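Local atomic coordinates of triacylglycerol lipase (Clostridium botulinum, PDB entry 5AH1), a protein that hydrolyses synthetic polyesters and probably triacylglycerols, and carries a bound zinc ion on an alpha/beta-hydrolase scaffold. Residues Gln284-Tyr287 with Ile288-Val291; Tyr366-Gln370 with Lys371-Ile375; His181-Gly184 with Gly185-Ile188; Lys109-Ser113 with Gly114-Tyr118. One frame throughout, in Å; residues are numbered along the deposited sequence. Where two conformers were deposited one is given.

Interaction 1. Residues Gln284-Tyr287 with Ile288-Val291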
loop_
_atom_site.group_PDB
_atom_site.type_symbol
_atom_site.label_atom_id
_atom_site.label_comp_id
_atom_site.label_asym_id
_atom_site.label_seq_id
_atom_site.Cartn_x
_atom_site.Cartn_y
_atom_site.Cartn_z
ATOM N N GLN A 284 -13.037 -16.490 15.652
ATOM C CA GLN A 284 -12.495 -15.818 14.480
ATOM C C GLN A 284 -13.339 -16.121 13.246
ATOM O O GLN A 284 -13.602 -15.228 12.446
ATOM C CB GLN A 284 -11.028 -16.199 14.249
ATOM C CG GLN A 284 -10.330 -15.410 13.142
ATOM C CD GLN A 284 -9.875 -14.024 13.579
ATOM O OE1 GLN A 284 -10.175 -13.574 14.681
ATOM N NE2 GLN A 284 -9.138 -13.351 12.719
ATOM N N ARG A 285 -13.772 -17.367 13.085
ATOM C CA ARG A 285 -14.571 -17.717 11.916
ATOM C C ARG A 285 -15.890 -16.947 11.881
ATOM O O ARG A 285 -16.307 -16.480 10.826
ATOM C CB ARG A 285 -14.838 -19.220 11.879
ATOM C CG ARG A 285 -15.707 -19.662 10.708
ATOM C CD ARG A 285 -17.176 -19.759 11.115
ATOM N NE ARG A 285 -18.067 -19.843 9.963
ATOM C CZ ARG A 285 -18.405 -20.970 9.347
ATOM N NH1 ARG A 285 -17.924 -22.139 9.762
ATOM N NH2 ARG A 285 -19.227 -20.928 8.308
ATOM N N ASP A 286 -16.567 -16.836 13.020
ATOM C CA ASP A 286 -17.840 -16.131 13.050
ATOM C C ASP A 286 -17.642 -14.635 12.797
ATOM O O ASP A 286 -18.445 -13.995 12.113
ATOM C CB ASP A 286 -18.560 -16.389 14.371
ATOM C CG ASP A 286 -19.212 -17.766 14.426
ATOM O OD1 ASP A 286 -19.294 -18.449 13.379
ATOM O OD2 ASP A 286 -19.677 -18.158 15.512
ATOM N N TYR A 287 -16.536 -14.100 13.298
ATOM C CA TYR A 287 -16.186 -12.691 13.107
ATOM C C TYR A 287 -15.930 -12.397 11.634
ATOM O O TYR A 287 -16.461 -11.428 11.096
ATOM C CB TYR A 287 -14.961 -12.411 13.974
ATOM C CG TYR A 287 -14.128 -11.181 13.672
ATOM C CD1 TYR A 287 -14.662 -9.897 13.711
ATOM C CD2 TYR A 287 -12.771 -11.302 13.418
ATOM C CE1 TYR A 287 -13.863 -8.770 13.457
ATOM C CE2 TYR A 287 -11.968 -10.192 13.177
ATOM C CZ TYR A 287 -12.510 -8.924 13.194
ATOM O OH TYR A 287 -11.700 -7.828 12.959
ATOM N N ILE A 288 -15.158 -13.256 10.976
ATOM C CA ILE A 288 -14.891 -13.084 9.550
ATOM C C ILE A 288 -16.169 -13.168 8.707
ATOM O O ILE A 288 -16.386 -12.352 7.804
ATOM C CB ILE A 288 -13.833 -14.112 9.052
ATOM C CG1 ILE A 288 -12.468 -13.856 9.711
ATOM C CG2 ILE A 288 -13.716 -14.080 7.531
ATOM C CD1 ILE A 288 -11.954 -12.440 9.669
ATOM N N GLU A 289 -17.017 -14.146 8.998
ATOM C CA GLU A 289 -18.264 -14.283 8.257
ATOM C C GLU A 289 -19.135 -13.041 8.446
ATOM O O GLU A 289 -19.763 -12.550 7.500
ATOM C CB GLU A 289 -19.005 -15.545 8.711
ATOM C CG GLU A 289 -20.238 -15.871 7.891
ATOM C CD GLU A 289 -20.685 -17.311 8.059
ATOM O OE1 GLU A 289 -20.258 -17.966 9.037
ATOM O OE2 GLU A 289 -21.465 -17.789 7.204
ATOM N N ARG A 290 -19.183 -12.539 9.674
ATOM C CA ARG A 290 -19.987 -11.368 9.977
ATOM C C ARG A 290 -19.473 -10.130 9.233
ATOM O O ARG A 290 -20.264 -9.378 8.655
ATOM C CB ARG A 290 -20.035 -11.148 11.489
ATOM C CG ARG A 290 -21.014 -10.092 11.929
ATOM C CD ARG A 290 -21.240 -10.152 13.430
ATOM N NE ARG A 290 -20.005 -10.071 14.198
ATOM C CZ ARG A 290 -19.401 -8.935 14.551
ATOM N NH1 ARG A 290 -19.901 -7.752 14.204
ATOM N NH2 ARG A 290 -18.283 -8.983 15.264
ATOM N N VAL A 291 -18.158 -9.939 9.205
ATOM C CA VAL A 291 -17.581 -8.833 8.454
ATOM C C VAL A 291 -17.841 -8.993 6.949
ATOM O O VAL A 291 -18.235 -8.037 6.281
ATOM C CB VAL A 291 -16.081 -8.683 8.753
ATOM C CG1 VAL A 291 -15.442 -7.660 7.842
ATOM C CG2 VAL A 291 -15.884 -8.276 10.208
#
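Arg285, in the conformer given, and Glu289 form an i to i+4 salt bridge in which one carboxylate oxygen takes two donors. Arg285 NE lies 3.0 Å from Glu289 OE1 and Arg285 NH2 3.2 Å, both from one face of the carboxylate. The side chains run side by side, guanidinium and carboxylate planes 24° apart; a bend in the arginine at chi2 (-95°) brings its NE edge alongside the extended glutamate. Asp286 adds a second negative group: in the same conformer its OD1 is 3.9 Å from Arg285 NE, a long pairing of charges well out of the guanidinium plane.

The backbone bonds are the i to i+4 bonds of helix 284-292: Ile288 N to Gln284 O and Val291 N to Tyr287 O, both at 2.9 Å.

Apolar contacts gather on the buried side. Tyr287 CE1 meets Val291 CG2 at 3.9 Å, the two side chains pointing the same way, while Ile288 CD1 sits 4.0 Å from Tyr287 CD2. Arg290 NH2 reaches the edge of this ring, 4.0 Å from Tyr287 CD1, but the guanidinium is held by Glu282 and the carbonyl of Lys277. The phenol OH bonds to Leu269 N, tying the helix to the preceding loop.

Interaction 2. Residues Tyr366-Gln370 with Lys371-Ile375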
loop_
_atom_site.group_PDB
_atom_site.type_symbol
_atom_site.label_atom_id
_atom_site.label_comp_id
_atom_site.label_asym_id
_atom_site.label_seq_id
_atom_site.Cartn_x
_atom_site.Cartn_y
_atom_site.Cartn_z
ATOM N N TYR A 366 -9.434 -6.974 -19.343
ATOM C CA TYR A 366 -10.539 -6.120 -18.913
ATOM C C TYR A 366 -10.448 -4.728 -19.524
ATOM O O TYR A 366 -9.490 -3.989 -19.283
ATOM C CB TYR A 366 -10.571 -6.010 -17.393
ATOM C CG TYR A 366 -11.717 -5.178 -16.854
ATOM C CD1 TYR A 366 -12.963 -5.734 -16.658
ATOM C CD2 TYR A 366 -11.556 -3.847 -16.545
ATOM C CE1 TYR A 366 -14.019 -4.976 -16.169
ATOM C CE2 TYR A 366 -12.587 -3.083 -16.045
ATOM C CZ TYR A 366 -13.814 -3.648 -15.858
ATOM O OH TYR A 366 -14.838 -2.887 -15.342
ATOM N N SER A 367 -11.467 -4.399 -20.311
ATOM C CA SER A 367 -11.649 -3.074 -20.878
ATOM C C SER A 367 -12.925 -2.455 -20.356
ATOM O O SER A 367 -13.792 -3.149 -19.807
ATOM C CB SER A 367 -11.741 -3.161 -22.395
ATOM O OG SER A 367 -10.519 -3.605 -22.928
ATOM N N ARG A 368 -13.049 -1.148 -20.543
ATOM C CA ARG A 368 -14.281 -0.457 -20.184
ATOM C C ARG A 368 -14.335 0.912 -20.833
ATOM O O ARG A 368 -13.389 1.707 -20.724
ATOM C CB ARG A 368 -14.383 -0.301 -18.660
ATOM C CG ARG A 368 -15.694 0.304 -18.197
ATOM C CD ARG A 368 -15.696 0.595 -16.719
ATOM N NE ARG A 368 -14.708 1.620 -16.400
ATOM C CZ ARG A 368 -13.984 1.660 -15.296
ATOM N NH1 ARG A 368 -14.116 0.722 -14.373
ATOM N NH2 ARG A 368 -13.107 2.633 -15.129
ATOM N N ASN A 369 -15.436 1.184 -21.523
ATOM C CA ASN A 369 -15.689 2.515 -22.057
ATOM C C ASN A 369 -17.115 2.896 -21.695
ATOM O O ASN A 369 -18.059 2.679 -22.464
ATOM C CB ASN A 369 -15.431 2.568 -23.560
ATOM C CG ASN A 369 -15.308 3.990 -24.074
ATOM O OD1 ASN A 369 -15.974 4.898 -23.583
ATOM N ND2 ASN A 369 -14.447 4.192 -25.061
ATOM N N GLN A 370 -17.266 3.441 -20.492
ATOM C CA GLN A 370 -18.571 3.790 -19.943
ATOM C C GLN A 370 -18.546 5.216 -19.414
ATOM O O GLN A 370 -17.550 5.660 -18.842
ATOM C CB GLN A 370 -18.941 2.814 -18.822
ATOM C CG GLN A 370 -19.181 1.392 -19.310
ATOM C CD GLN A 370 -20.396 1.293 -20.202
ATOM O OE1 GLN A 370 -21.458 1.812 -19.867
ATOM N NE2 GLN A 370 -20.243 0.645 -21.355
ATOM N N LYS A 371 -19.649 5.929 -19.608
ATOM C CA LYS A 371 -19.762 7.312 -19.149
ATOM C C LYS A 371 -19.458 7.453 -17.653
ATOM O O LYS A 371 -19.812 6.590 -16.848
ATOM C CB LYS A 371 -21.173 7.834 -19.454
ATOM C CG LYS A 371 -21.408 9.297 -19.093
ATOM C CD LYS A 371 -22.858 9.723 -19.336
ATOM C CE LYS A 371 -23.108 11.161 -18.879
ATOM N NZ LYS A 371 -24.514 11.582 -19.116
ATOM N N ASP A 372 -18.772 8.539 -17.304
ATOM C CA ASP A 372 -18.476 8.900 -15.915
ATOM C C ASP A 372 -17.458 7.995 -15.240
ATOM O O ASP A 372 -17.246 8.110 -14.032
ATOM C CB ASP A 372 -19.744 8.953 -15.056
ATOM C CG ASP A 372 -20.758 9.959 -15.565
ATOM O OD1 ASP A 372 -20.347 11.062 -15.996
ATOM O OD2 ASP A 372 -21.969 9.637 -15.532
ATOM N N LEU A 373 -16.809 7.125 -16.014
ATOM C CA LEU A 373 -15.760 6.271 -15.476
ATOM C C LEU A 373 -14.514 6.334 -16.364
ATOM O O LEU A 373 -14.619 6.508 -17.585
ATOM C CB LEU A 373 -16.221 4.825 -15.378
ATOM C CG LEU A 373 -17.341 4.562 -14.374
ATOM C CD1 LEU A 373 -17.869 3.156 -14.530
ATOM C CD2 LEU A 373 -16.850 4.776 -12.958
ATOM N N PRO A 374 -13.319 6.187 -15.767
ATOM C CA PRO A 374 -12.092 6.197 -16.570
ATOM C C PRO A 374 -12.150 5.164 -17.701
ATOM O O PRO A 374 -12.631 4.054 -17.494
ATOM C CB PRO A 374 -11.015 5.831 -15.542
ATOM C CG PRO A 374 -11.561 6.372 -14.269
ATOM C CD PRO A 374 -13.033 6.143 -14.324
ATOM N N ILE A 375 -11.665 5.523 -18.877
ATOM C CA ILE A 375 -11.655 4.601 -19.999
ATOM C C ILE A 375 -10.477 3.651 -19.849
ATOM O O ILE A 375 -9.341 4.077 -19.767
ATOM C CB ILE A 375 -11.621 5.373 -21.324
ATOM C CG1 ILE A 375 -12.944 6.134 -21.497
ATOM C CG2 ILE A 375 -11.421 4.421 -22.494
ATOM C CD1 ILE A 375 -12.918 7.221 -22.545
HETATM O O HOH W 1 -15.209 3.807 -18.627
HETATM O O HOH W 2 -21.866 4.657 -20.946
#
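Lys371 follows directly on Gln370, and a water joins the pair: water 2 accepts from Lys371 N at 2.9 Å and, in the conformer given, donates to Gln370 OE1.

Asp372 has a positive phi (71°), as expected at the third position of a type II beta turn; the turn runs from Gln370 to Leu373 and reverses this surface loop between helix 357-363 and strand 403-405. It closes at Leu373, whose N donates to Gln370 O at 3.3 Å. The leucine side chain crosses that of Arg368 at about a right angle and lies over one face of the guanidinium, with Leu373 CB 3.7 Å from Arg368 NE.

Pro374 O accepts from Arg368 NH2 at 2.8 Å, on a lone pair in the carbonyl plane, helped by a weak bond from NE; the bend at chi3 (65°) turns the guanidinium edge to this oxygen. Water 1 accepts from Gln370 N at 2.8 Å and, at 3.2 Å, from Arg368 NE. Beyond the turn, Arg368 NH1 forms a salt bridge with Asp238, a potassium ligand.

Ile375 runs alongside Asn369, its CG1 3.9 Å from Asn369 OD1, and its CA lies 3.5 Å from Arg368 O in a CA-H...O contact.

Interaction 3. Residues His181-Gly184 with Gly185-Ile188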
loop_
_atom_site.group_PDB
_atom_site.type_symbol
_atom_site.label_atom_id
_atom_site.label_comp_id
_atom_site.label_asym_id
_atom_site.label_seq_id
_atom_site.Cartn_x
_atom_site.Cartn_y
_atom_site.Cartn_z
ATOM N N HIS A 181 3.684 0.182 0.249
ATOM C CA HIS A 181 3.462 -0.856 -0.755
ATOM C C HIS A 181 1.976 -0.965 -1.033
ATOM O O HIS A 181 1.155 -0.868 -0.116
ATOM C CB HIS A 181 4.013 -2.192 -0.267
ATOM C CG HIS A 181 3.738 -3.337 -1.188
ATOM N ND1 HIS A 181 2.801 -4.314 -0.907
ATOM C CD2 HIS A 181 4.226 -3.627 -2.417
ATOM C CE1 HIS A 181 2.778 -5.190 -1.895
ATOM N NE2 HIS A 181 3.627 -4.790 -2.828
ATOM N N SER A 182 1.610 -1.223 -2.282
ATOM C CA SER A 182 0.206 -1.468 -2.592
ATOM C C SER A 182 -0.557 -0.209 -2.180
ATOM O O SER A 182 -0.095 0.908 -2.399
ATOM C CB SER A 182 -0.274 -2.759 -1.871
ATOM O OG SER A 182 -1.686 -2.826 -1.726
ATOM N N MET A 183 -1.724 -0.397 -1.585
ATOM C CA MET A 183 -2.529 0.694 -1.063
ATOM C C MET A 183 -1.768 1.610 -0.085
ATOM O O MET A 183 -2.130 2.779 0.095
ATOM C CB MET A 183 -3.753 0.121 -0.358
ATOM C CG MET A 183 -4.843 1.127 -0.097
ATOM S SD MET A 183 -6.179 0.366 0.840
ATOM C CE MET A 183 -7.306 1.750 0.823
ATOM N N GLY A 184 -0.713 1.094 0.539
ATOM C CA GLY A 184 0.131 1.905 1.403
ATOM C C GLY A 184 0.665 3.159 0.711
ATOM O O GLY A 184 0.781 4.193 1.344
ATOM N N GLY A 185 0.896 3.077 -0.592
ATOM C CA GLY A 185 1.342 4.232 -1.352
ATOM C C GLY A 185 0.286 5.331 -1.461
ATOM O O GLY A 185 0.596 6.516 -1.359
ATOM N N GLN A 186 -0.980 4.958 -1.655
ATOM C CA GLN A 186 -2.062 5.932 -1.608
ATOM C C GLN A 186 -2.182 6.528 -0.219
ATOM O O GLN A 186 -2.384 7.739 -0.059
ATOM C CB GLN A 186 -3.397 5.288 -1.974
ATOM C CG GLN A 186 -3.580 4.882 -3.413
ATOM C CD GLN A 186 -4.913 4.196 -3.579
ATOM O OE1 GLN A 186 -5.199 3.202 -2.881
ATOM N NE2 GLN A 186 -5.768 4.735 -4.454
ATOM N N THR A 187 -2.073 5.682 0.804
ATOM C CA THR A 187 -2.223 6.141 2.183
ATOM C C THR A 187 -1.144 7.160 2.552
ATOM O O THR A 187 -1.440 8.162 3.196
ATOM C CB THR A 187 -2.176 4.961 3.146
ATOM O OG1 THR A 187 -3.245 4.051 2.836
ATOM C CG2 THR A 187 -2.304 5.421 4.599
ATOM N N ILE A 188 0.107 6.923 2.162
ATOM C CA ILE A 188 1.181 7.863 2.521
ATOM C C ILE A 188 1.102 9.159 1.722
ATOM O O ILE A 188 1.430 10.230 2.239
ATOM C CB ILE A 188 2.615 7.227 2.449
ATOM C CG1 ILE A 188 2.972 6.766 1.036
ATOM C CG2 ILE A 188 2.687 6.069 3.437
ATOM C CD1 ILE A 188 4.410 6.292 0.895
#
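Gly184 O accepts from Ile188 N at 2.9 Å, and the Ile188 side chain packs round the same carbonyl oxygen, CG1 and CG2 each 3.4 Å from it. One residue earlier, Met183 O takes Thr187 N at 3.0 Å, the donor lying nearly along the C=O axis. Gly185 N bonds to Ser182 O three residues back, also at 3.0 Å, from above the carbonyl plane.

Among the side chains, Met183 and Gln186 meet obliquely. Met183 CG, placed anti to the backbone N (chi1 -164°), comes within 3.5 Å of Gln186 OE1. That amide is fixed at both ends by outside partners: Asn128 ND2 donates to OE1, and NE2 donates to the carbonyl of Asp307. Thr187 OG1 is likewise held by Asn128 and Arg131.

Ser182 has a positive phi (60°), a strained backbone at the bend between strand 176-181 and helix 183-197. With Gly180 and Gly184 it fits the GxSxG nucleophile elbow of alpha/beta-hydrolases, which makes Ser182 the probable nucleophile. Gly184 has no side chain where the chain passes close to His181 O, which accepts from Gly184 N at 2.8 Å. The chemistry implies a serine placed between the end of strand 176-181 and the helix, at a strained bend consistent with a nucleophile presented at the helix start.

Interaction 4. Residues Lys109-Ser113 with Gly114-Tyr118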
loop_
_atom_site.group_PDB
_atom_site.type_symbol
_atom_site.label_atom_id
_atom_site.label_comp_id
_atom_site.label_asym_id
_atom_site.label_seq_id
_atom_site.Cartn_x
_atom_site.Cartn_y
_atom_site.Cartn_z
ATOM N N LYS A 109 16.682 -5.996 9.497
ATOM C CA LYS A 109 17.858 -5.966 8.628
ATOM C C LYS A 109 18.282 -4.538 8.330
ATOM O O LYS A 109 19.475 -4.220 8.308
ATOM C CB LYS A 109 17.579 -6.721 7.326
ATOM C CG LYS A 109 17.303 -8.202 7.504
ATOM C CD LYS A 109 18.428 -8.923 8.218
ATOM C CE LYS A 109 18.130 -10.411 8.334
ATOM N NZ LYS A 109 19.227 -11.153 9.015
ATOM N N LEU A 110 17.310 -3.671 8.105
ATOM C CA LEU A 110 17.594 -2.272 7.852
ATOM C C LEU A 110 18.233 -1.619 9.072
ATOM O O LEU A 110 19.276 -0.988 8.970
ATOM C CB LEU A 110 16.303 -1.554 7.462
ATOM C CG LEU A 110 15.855 -1.822 6.029
ATOM C CD1 LEU A 110 14.364 -1.522 5.827
ATOM C CD2 LEU A 110 16.715 -1.004 5.072
ATOM N N ASN A 111 17.630 -1.791 10.238
ATOM C CA ASN A 111 18.213 -1.227 11.448
ATOM C C ASN A 111 19.608 -1.770 11.723
ATOM O O ASN A 111 20.502 -1.024 12.131
ATOM C CB ASN A 111 17.300 -1.449 12.649
ATOM C CG ASN A 111 16.108 -0.512 12.640
ATOM O OD1 ASN A 111 16.261 0.691 12.783
ATOM N ND2 ASN A 111 14.923 -1.055 12.469
ATOM N N ALA A 112 19.814 -3.057 11.478
ATOM C CA ALA A 112 21.114 -3.674 11.754
ATOM C C ALA A 112 22.220 -3.111 10.858
ATOM O O ALA A 112 23.401 -3.115 11.230
ATOM C CB ALA A 112 21.021 -5.185 11.599
ATOM N N SER A 113 21.842 -2.629 9.679
ATOM C CA SER A 113 22.800 -2.080 8.729
ATOM C C SER A 113 22.853 -0.552 8.768
ATOM O O SER A 113 23.401 0.073 7.866
ATOM C CB SER A 113 22.523 -2.595 7.311
ATOM O OG SER A 113 21.182 -2.377 6.907
ATOM N N GLY A 114 22.298 0.037 9.825
ATOM C CA GLY A 114 22.449 1.460 10.065
ATOM C C GLY A 114 21.379 2.348 9.447
ATOM O O GLY A 114 21.586 3.560 9.323
ATOM N N HIS A 115 20.243 1.761 9.064
ATOM C CA HIS A 115 19.140 2.508 8.473
ATOM C C HIS A 115 17.970 2.472 9.448
ATOM O O HIS A 115 17.226 1.490 9.501
ATOM C CB HIS A 115 18.759 1.900 7.123
ATOM C CG HIS A 115 19.926 1.672 6.210
ATOM N ND1 HIS A 115 20.600 2.701 5.591
ATOM C CD2 HIS A 115 20.526 0.530 5.796
ATOM C CE1 HIS A 115 21.575 2.205 4.848
ATOM N NE2 HIS A 115 21.550 0.889 4.953
ATOM N N GLU A 116 17.827 3.535 10.238
ATOM C CA GLU A 116 16.758 3.623 11.232
ATOM C C GLU A 116 15.405 3.462 10.547
ATOM O O GLU A 116 15.072 4.219 9.627
ATOM C CB GLU A 116 16.829 4.957 11.980
ATOM C CG GLU A 116 15.886 5.041 13.177
ATOM C CD GLU A 116 15.880 6.409 13.831
ATOM O OE1 GLU A 116 16.669 7.273 13.410
ATOM O OE2 GLU A 116 15.087 6.635 14.765
ATOM N N THR A 117 14.648 2.457 10.985
ATOM C CA THR A 117 13.419 2.051 10.311
ATOM C C THR A 117 12.365 1.591 11.308
ATOM O O THR A 117 12.657 0.836 12.239
ATOM C CB THR A 117 13.684 0.890 9.322
ATOM O OG1 THR A 117 14.630 1.305 8.330
ATOM C CG2 THR A 117 12.401 0.438 8.613
ATOM N N TYR A 118 11.142 2.046 11.062
ATOM C CA TYR A 118 9.954 1.651 11.814
ATOM C C TYR A 118 8.894 1.124 10.875
ATOM O O TYR A 118 8.916 1.381 9.662
ATOM C CB TYR A 118 9.391 2.854 12.573
ATOM C CG TYR A 118 10.412 3.513 13.443
ATOM C CD1 TYR A 118 10.658 3.016 14.706
ATOM C CD2 TYR A 118 11.167 4.585 13.000
ATOM C CE1 TYR A 118 11.608 3.567 15.517
ATOM C CE2 TYR A 118 12.139 5.159 13.823
ATOM C CZ TYR A 118 12.358 4.638 15.078
ATOM O OH TYR A 118 13.321 5.174 15.923
#
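A Schellman motif ends helix 106-112 and leads the chain into strand 117-120, completing a beta-alpha-beta unit that starts with strand 80-83. Its two defining bonds run backwards from the turn: His115 N donates to Leu110 O at 2.9 Å, and Gly114 N donates to Asn111 O at 3.1 Å. Gly114 is the C-prime residue, with the positive phi (90°) that glycine adopts readily.

From the last turn of the helix, the Asn111 side chain reaches the first strand residue with a pair of bonds. Asn111 OD1 accepts from Thr117 N at 3.0 Å, the donor lying above the carbonyl plane of the amide. Asn111 ND2 donates to Thr117 O, also at 3.0 Å; this bond is nearly straight (171°) and lies in the amide plane. With CG beside the backbone N (chi1 -76°), the amide swings out from the helix to meet both backbone atoms of one residue.

Leu110 and Thr117 pack obliquely, Thr117 OG1 lying 3.4 Å from Leu110 CB while its proton goes to His115 O. The imidazole of His115 crosses Leu110 at about a right angle and has Ser113 O over one face, 3.5 Å from His115 NE2. Helix 437-448 packs against Leu110, Ser113 and His115.

By using its acceptor and its donor on the same residue, the Asn111 amide is fixed in its flip and couples the end of the helix to the start of an outermost strand of the parallel sheet.

In the fold
The four contacts follow the chain in the order 4, 3, 1, 2, without touching. Interaction 3, its centre about 3 Å from that of the chain, holds the probable nucleophile. Interaction 4, at an outermost strand of the parallel sheet, is about 21 Å away between centres. Interactions 1 and 2 are about 26 and 24 Å from interaction 3 and 34 Å from each other, again between centres. Interactions 2 and 4 sit on opposite sides of the chain's centre, their own centres 44 Å apart. Of the metals, a potassium ion is about 7 Å from the Arg368 side chain and the zinc ion about 11 Å from that of Met183.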